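Local coordinates for protein ceramide very long chain fatty acid hydroxylase SCS7 (Saccharomyces cerevisiae, PDB 4ZR1) that hydroxylates the very long chain fatty acids of ceramides at C-2, using oxygen and electrons from cytochrome b5, probably at a dimetal centre, at residues 140-145 against 223-228; 204-209 against 213-218. All blocks are in the same frame, centred on the assembly; numbering follows the deposited sequence.

Interaction 1. Residues 140-145 against 223-228; sequences FVWTLI and FGYVCY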
loop_
_atom_site.group_PDB
_atom_site.type_symbol
_atom_site.label_atom_id
_atom_site.label_comp_id
_atom_site.label_asym_id
_atom_site.label_seq_id
_atom_site.Cartn_x
_atom_site.Cartn_y
_atom_site.Cartn_z
ATOM N N PHE A 140 -12.938 4.378 13.164
ATOM C CA PHE A 140 -12.212 5.628 13.333
ATOM C C PHE A 140 -10.741 5.360 13.653
ATOM O O PHE A 140 -9.836 6.011 13.117
ATOM C CB PHE A 140 -12.866 6.474 14.435
ATOM C CG PHE A 140 -12.105 7.733 14.773
ATOM C CD1 PHE A 140 -12.181 8.849 13.953
ATOM C CD2 PHE A 140 -11.320 7.799 15.913
ATOM C CE1 PHE A 140 -11.490 10.006 14.261
ATOM C CE2 PHE A 140 -10.622 8.957 16.231
ATOM C CZ PHE A 140 -10.714 10.066 15.408
ATOM N N VAL A 141 -10.514 4.395 14.535
ATOM C CA VAL A 141 -9.166 3.977 14.870
ATOM C C VAL A 141 -8.488 3.359 13.643
ATOM O O VAL A 141 -7.287 3.554 13.444
ATOM C CB VAL A 141 -9.164 2.974 16.055
ATOM C CG1 VAL A 141 -7.778 2.360 16.271
ATOM C CG2 VAL A 141 -9.652 3.657 17.327
ATOM N N TRP A 142 -9.246 2.636 12.812
ATOM C CA TRP A 142 -8.650 2.093 11.595
ATOM C C TRP A 142 -7.994 3.196 10.759
ATOM O O TRP A 142 -6.865 3.026 10.286
ATOM C CB TRP A 142 -9.652 1.338 10.699
ATOM C CG TRP A 142 -9.033 1.251 9.328
ATOM C CD1 TRP A 142 -9.382 1.966 8.221
ATOM C CD2 TRP A 142 -7.865 0.497 8.964
ATOM N NE1 TRP A 142 -8.530 1.677 7.178
ATOM C CE2 TRP A 142 -7.590 0.779 7.611
ATOM C CE3 TRP A 142 -7.041 -0.408 9.643
ATOM C CZ2 TRP A 142 -6.523 0.194 6.927
ATOM C CZ3 TRP A 142 -5.977 -0.986 8.960
ATOM C CH2 TRP A 142 -5.730 -0.682 7.619
ATOM N N THR A 143 -8.695 4.314 10.564
ATOM C CA THR A 143 -8.188 5.362 9.671
ATOM C C THR A 143 -6.884 5.948 10.183
ATOM O O THR A 143 -6.079 6.455 9.399
ATOM C CB THR A 143 -9.179 6.535 9.490
ATOM O OG1 THR A 143 -9.194 7.356 10.669
ATOM C CG2 THR A 143 -10.555 6.015 9.199
ATOM N N LEU A 144 -6.695 5.892 11.503
ATOM C CA LEU A 144 -5.480 6.399 12.119
ATOM C C LEU A 144 -4.344 5.407 11.905
ATOM O O LEU A 144 -3.240 5.788 11.511
ATOM C CB LEU A 144 -5.697 6.670 13.609
ATOM C CG LEU A 144 -4.562 7.463 14.267
ATOM C CD1 LEU A 144 -4.284 8.780 13.526
ATOM C CD2 LEU A 144 -4.886 7.726 15.721
ATOM N N ILE A 145 -4.632 4.135 12.171
ATOM C CA ILE A 145 -3.762 3.022 11.805
ATOM C C ILE A 145 -3.368 3.060 10.325
ATOM O O ILE A 145 -2.176 2.982 9.985
ATOM C CB ILE A 145 -4.442 1.692 12.122
ATOM C CG1 ILE A 145 -4.541 1.525 13.642
ATOM C CG2 ILE A 145 -3.691 0.535 11.490
ATOM C CD1 ILE A 145 -5.447 0.394 14.081
ATOM N N PHE A 223 -13.496 -4.041 9.597
ATOM C CA PHE A 223 -14.353 -3.545 8.510
ATOM C C PHE A 223 -13.719 -2.334 7.832
ATOM O O PHE A 223 -13.785 -2.174 6.614
ATOM C CB PHE A 223 -15.742 -3.178 9.041
ATOM C CG PHE A 223 -16.652 -2.564 8.008
ATOM C CD1 PHE A 223 -17.298 -3.355 7.069
ATOM C CD2 PHE A 223 -16.870 -1.199 7.982
ATOM C CE1 PHE A 223 -18.130 -2.793 6.123
ATOM C CE2 PHE A 223 -17.708 -0.636 7.047
ATOM C CZ PHE A 223 -18.342 -1.434 6.116
ATOM N N GLY A 224 -13.099 -1.486 8.643
ATOM C CA GLY A 224 -12.399 -0.326 8.145
ATOM C C GLY A 224 -11.233 -0.728 7.275
ATOM O O GLY A 224 -10.990 -0.092 6.252
ATOM N N TYR A 225 -10.522 -1.786 7.667
ATOM C CA TYR A 225 -9.424 -2.292 6.845
ATOM C C TYR A 225 -9.924 -2.725 5.467
ATOM O O TYR A 225 -9.318 -2.390 4.443
ATOM C CB TYR A 225 -8.701 -3.471 7.505
ATOM C CG TYR A 225 -8.028 -4.309 6.452
ATOM C CD1 TYR A 225 -6.885 -3.846 5.803
ATOM C CD2 TYR A 225 -8.566 -5.536 6.052
ATOM C CE1 TYR A 225 -6.281 -4.595 4.798
ATOM C CE2 TYR A 225 -7.969 -6.285 5.044
ATOM C CZ TYR A 225 -6.829 -5.805 4.422
ATOM O OH TYR A 225 -6.237 -6.529 3.422
ATOM N N VAL A 226 -11.018 -3.487 5.450
ATOM C CA VAL A 226 -11.606 -3.966 4.199
ATOM C C VAL A 226 -12.056 -2.819 3.302
ATOM O O VAL A 226 -11.872 -2.866 2.083
ATOM C CB VAL A 226 -12.799 -4.888 4.460
ATOM C CG1 VAL A 226 -13.423 -5.317 3.138
ATOM C CG2 VAL A 226 -12.338 -6.100 5.283
ATOM N N CYS A 227 -12.628 -1.779 3.902
ATOM C CA CYS A 227 -13.013 -0.606 3.132
ATOM C C CYS A 227 -11.785 0.064 2.530
ATOM O O CYS A 227 -11.803 0.457 1.367
ATOM C CB CYS A 227 -13.793 0.376 4.003
ATOM S SG CYS A 227 -15.413 -0.241 4.524
ATOM N N TYR A 228 -10.722 0.180 3.321
ATOM C CA TYR A 228 -9.455 0.745 2.857
ATOM C C TYR A 228 -8.861 0.068 1.604
ATOM O O TYR A 228 -8.545 0.743 0.618
ATOM C CB TYR A 228 -8.416 0.697 3.986
ATOM C CG TYR A 228 -6.981 0.665 3.481
ATOM C CD1 TYR A 228 -6.341 1.830 3.066
ATOM C CD2 TYR A 228 -6.269 -0.530 3.421
ATOM C CE1 TYR A 228 -5.037 1.805 2.598
ATOM C CE2 TYR A 228 -4.972 -0.566 2.966
ATOM C CZ TYR A 228 -4.358 0.604 2.546
ATOM O OH TYR A 228 -3.056 0.571 2.083
#

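Interaction 2. Residues 204-209 against 213-218; sequences LVFALL and WAYAGF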
loop_
_atom_site.group_PDB
_atom_site.type_symbol
_atom_site.label_atom_id
_atom_site.label_comp_id
_atom_site.label_asym_id
_atom_site.label_seq_id
_atom_site.Cartn_x
_atom_site.Cartn_y
_atom_site.Cartn_z
ATOM N N LEU A 204 -4.065 -6.910 21.352
ATOM C CA LEU A 204 -4.074 -5.676 22.127
ATOM C C LEU A 204 -5.503 -5.258 22.522
ATOM O O LEU A 204 -5.772 -4.967 23.683
ATOM C CB LEU A 204 -3.389 -4.558 21.340
ATOM C CG LEU A 204 -3.078 -3.262 22.096
ATOM C CD1 LEU A 204 -2.200 -3.553 23.301
ATOM C CD2 LEU A 204 -2.411 -2.246 21.189
ATOM N N VAL A 205 -6.408 -5.234 21.547
ATOM C CA VAL A 205 -7.815 -4.934 21.783
ATOM C C VAL A 205 -8.456 -5.880 22.815
ATOM O O VAL A 205 -9.175 -5.436 23.713
ATOM C CB VAL A 205 -8.624 -5.016 20.461
ATOM C CG1 VAL A 205 -10.109 -4.760 20.710
ATOM C CG2 VAL A 205 -8.084 -4.034 19.455
ATOM N N PHE A 206 -8.204 -7.182 22.686
ATOM C CA PHE A 206 -8.835 -8.155 23.575
ATOM C C PHE A 206 -8.151 -8.237 24.936
ATOM O O PHE A 206 -8.673 -8.859 25.860
ATOM C CB PHE A 206 -8.876 -9.532 22.919
ATOM C CG PHE A 206 -10.034 -9.714 21.978
ATOM C CD1 PHE A 206 -9.898 -9.440 20.625
ATOM C CD2 PHE A 206 -11.267 -10.130 22.454
ATOM C CE1 PHE A 206 -10.963 -9.592 19.766
ATOM C CE2 PHE A 206 -12.336 -10.285 21.598
ATOM C CZ PHE A 206 -12.184 -10.020 20.250
ATOM N N ALA A 207 -6.998 -7.585 25.060
ATOM C CA ALA A 207 -6.283 -7.517 26.329
ATOM C C ALA A 207 -6.660 -6.273 27.122
ATOM O O ALA A 207 -6.605 -6.278 28.349
ATOM C CB ALA A 207 -4.795 -7.548 26.094
ATOM N N LEU A 208 -7.042 -5.210 26.419
ATOM C CA LEU A 208 -7.446 -3.969 27.072
ATOM C C LEU A 208 -8.947 -3.904 27.331
ATOM O O LEU A 208 -9.380 -3.758 28.466
ATOM C CB LEU A 208 -7.030 -2.761 26.235
ATOM C CG LEU A 208 -5.542 -2.679 25.899
ATOM C CD1 LEU A 208 -5.242 -1.368 25.195
ATOM C CD2 LEU A 208 -4.687 -2.850 27.144
ATOM N N LEU A 209 -9.738 -4.011 26.273
ATOM C CA LEU A 209 -11.178 -3.805 26.374
ATOM C C LEU A 209 -11.892 -4.978 27.020
ATOM O O LEU A 209 -11.423 -6.112 26.958
ATOM C CB LEU A 209 -11.780 -3.542 24.989
ATOM C CG LEU A 209 -11.802 -2.099 24.485
ATOM C CD1 LEU A 209 -10.421 -1.478 24.466
ATOM C CD2 LEU A 209 -12.411 -2.062 23.098
ATOM N N TRP A 213 -16.866 -5.704 24.216
ATOM C CA TRP A 213 -16.463 -4.419 23.659
ATOM C C TRP A 213 -15.402 -4.649 22.588
ATOM O O TRP A 213 -15.304 -3.902 21.612
ATOM C CB TRP A 213 -15.894 -3.488 24.733
ATOM C CG TRP A 213 -16.852 -2.971 25.782
ATOM C CD1 TRP A 213 -18.017 -3.549 26.209
ATOM C CD2 TRP A 213 -16.702 -1.765 26.542
ATOM N NE1 TRP A 213 -18.604 -2.767 27.183
ATOM C CE2 TRP A 213 -17.812 -1.669 27.408
ATOM C CE3 TRP A 213 -15.736 -0.750 26.570
ATOM C CZ2 TRP A 213 -17.983 -0.601 28.292
ATOM C CZ3 TRP A 213 -15.907 0.314 27.449
ATOM C CH2 TRP A 213 -17.024 0.380 28.294
ATOM N N ALA A 214 -14.581 -5.677 22.802
ATOM C CA ALA A 214 -13.509 -6.004 21.877
ATOM C C ALA A 214 -14.095 -6.599 20.610
ATOM O O ALA A 214 -13.641 -6.287 19.518
ATOM C CB ALA A 214 -12.523 -6.957 22.509
ATOM N N TYR A 215 -15.115 -7.441 20.759
ATOM C CA TYR A 215 -15.809 -7.996 19.608
ATOM C C TYR A 215 -16.319 -6.899 18.694
ATOM O O TYR A 215 -16.053 -6.916 17.489
ATOM C CB TYR A 215 -16.962 -8.892 20.051
ATOM C CG TYR A 215 -16.504 -10.273 20.436
ATOM C CD1 TYR A 215 -16.322 -11.259 19.474
ATOM C CD2 TYR A 215 -16.231 -10.587 21.760
ATOM C CE1 TYR A 215 -15.889 -12.513 19.818
ATOM C CE2 TYR A 215 -15.800 -11.845 22.114
ATOM C CZ TYR A 215 -15.631 -12.800 21.138
ATOM O OH TYR A 215 -15.202 -14.052 21.498
ATOM N N ALA A 216 -17.032 -5.938 19.271
ATOM C CA ALA A 216 -17.606 -4.833 18.505
ATOM C C ALA A 216 -16.523 -3.903 17.970
ATOM O O ALA A 216 -16.585 -3.458 16.824
ATOM C CB ALA A 216 -18.590 -4.053 19.361
ATOM N N GLY A 217 -15.535 -3.604 18.810
ATOM C CA GLY A 217 -14.444 -2.723 18.428
ATOM C C GLY A 217 -13.567 -3.321 17.340
ATOM O O GLY A 217 -13.241 -2.651 16.360
ATOM N N PHE A 218 -13.176 -4.583 17.510
ATOM C CA PHE A 218 -12.372 -5.258 16.506
ATOM C C PHE A 218 -13.142 -5.415 15.197
ATOM O O PHE A 218 -12.562 -5.281 14.118
ATOM C CB PHE A 218 -11.909 -6.636 16.992
ATOM C CG PHE A 218 -11.129 -7.397 15.967
ATOM C CD1 PHE A 218 -9.821 -7.028 15.659
ATOM C CD2 PHE A 218 -11.699 -8.468 15.292
ATOM C CE1 PHE A 218 -9.087 -7.722 14.698
ATOM C CE2 PHE A 218 -10.968 -9.172 14.331
ATOM C CZ PHE A 218 -9.663 -8.790 14.033
#

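Interaction 1. Residues 140-145 against 223-228
Trp142 and Gly224 bring their CA atoms to 5.6 Å where two membrane helices meet, the axes of 140-145 and 223-228 passing 8.8 Å apart with their N-to-C directions 52° apart. Nearly everything else in the contact is the indole of Trp142, laid flat on the backbone of the other helix. Trp142 CB comes against Gly224, which has no side chain at this point, and the two backbones approach closely there. With CG anti to the backbone N (chi1 162°), the indole reaches out over the peptide between Gly224 and Tyr225. Its five-membered ring rests on the Gly224 carbonyl, while the six-membered ring takes a CH-pi contact from Tyr225 CA, 3.7 Å from the ring centroid and almost over its centre. Trp142 NE1 lies 3.2 Å from Gly224 O, but at an angle too poor for a hydrogen bond; instead it makes a weak one to Glu146, one turn further along its own helix.

Two tyrosines of the same helix as Gly224 flank the indole. Tyr225 turns an edge toward the same face of the indole in an offset edge-to-face pair, CD1 coming within 3.8 Å of Trp142 CH2; its ring also stacks with Phe194. Tyr228 crosses the indole near NE1 and CZ2 at an oblique angle, its CG 3.5 Å from Trp142 CZ2. Beyond the tryptophan, Tyr228 comes near the zinc ligands His174 and His232, and a bound tridecane touches the indole. A tryptophan seated on a glycine and joined by two tyrosines thus forms a buried aromatic cluster between transmembrane helices TM2 and TM4, close to the histidine-rich dimetal site of this sterol desaturase family enzyme.

Interaction 2. Residues 204-209 against 213-218
Phe206 lays one face of its ring over the methyl group of Ala214 and turns an edge to Tyr215. The methyl carbon Ala214 CB is 3.5 Å from the centroid of the Phe206 ring and close to the ring normal, a CH-pi contact displaced slightly toward the CD2 and CE2 side. That same side leads to Tyr215: CE2 of Phe206 points at the tyrosine face, 3.8 Å from Tyr215 CE2, in an edge-to-face pair whose planes stand at 90°. CG of Phe206 is anti to its carbonyl carbon (chi1 -83°), which swings the ring across to the second helix although CB itself does not point there. On the CE1 side of the ring, CB of Phe218 approaches obliquely, 4.2 Å from Phe206 CE1, the two side chains crossing at about a right angle.

These residues lie where TM3 ends and TM4 begins, so the contact closes a helical hairpin: the segments run nearly antiparallel, at 150°, with axes 9.0 Å apart. The helical conformation is lost at Leu209, whose CD2 packs 3.7 Å from the backbone O of Trp213. Val205 also packs against the second helix, CG1 meeting Ala214 CB at 3.7 Å. Its side chain, together with Gly217, also touches a bound tridecane, while Phe218 touches a second one. From helix 106-125, His118 comes against the rings of Phe206, Tyr215 and Phe218.

Helix 211-236 is common to both contacts: its first turns take part in interaction 2 and its middle in interaction 1. Along the chain, interaction 2 closes the short turn between helices 191-208 and 211-236 and is nested within the 77 residues between the segments of interaction 1, which ties the same helix to helix 128-154. The centres are 15 Å apart and the nearest atoms about 5 Å, without touching. Interaction 1 lies toward the dimetal site and interaction 2 further from the chain's centre, yet residues of both line the site of one bound tridecane, consistent with an apolar region running between these transmembrane helices.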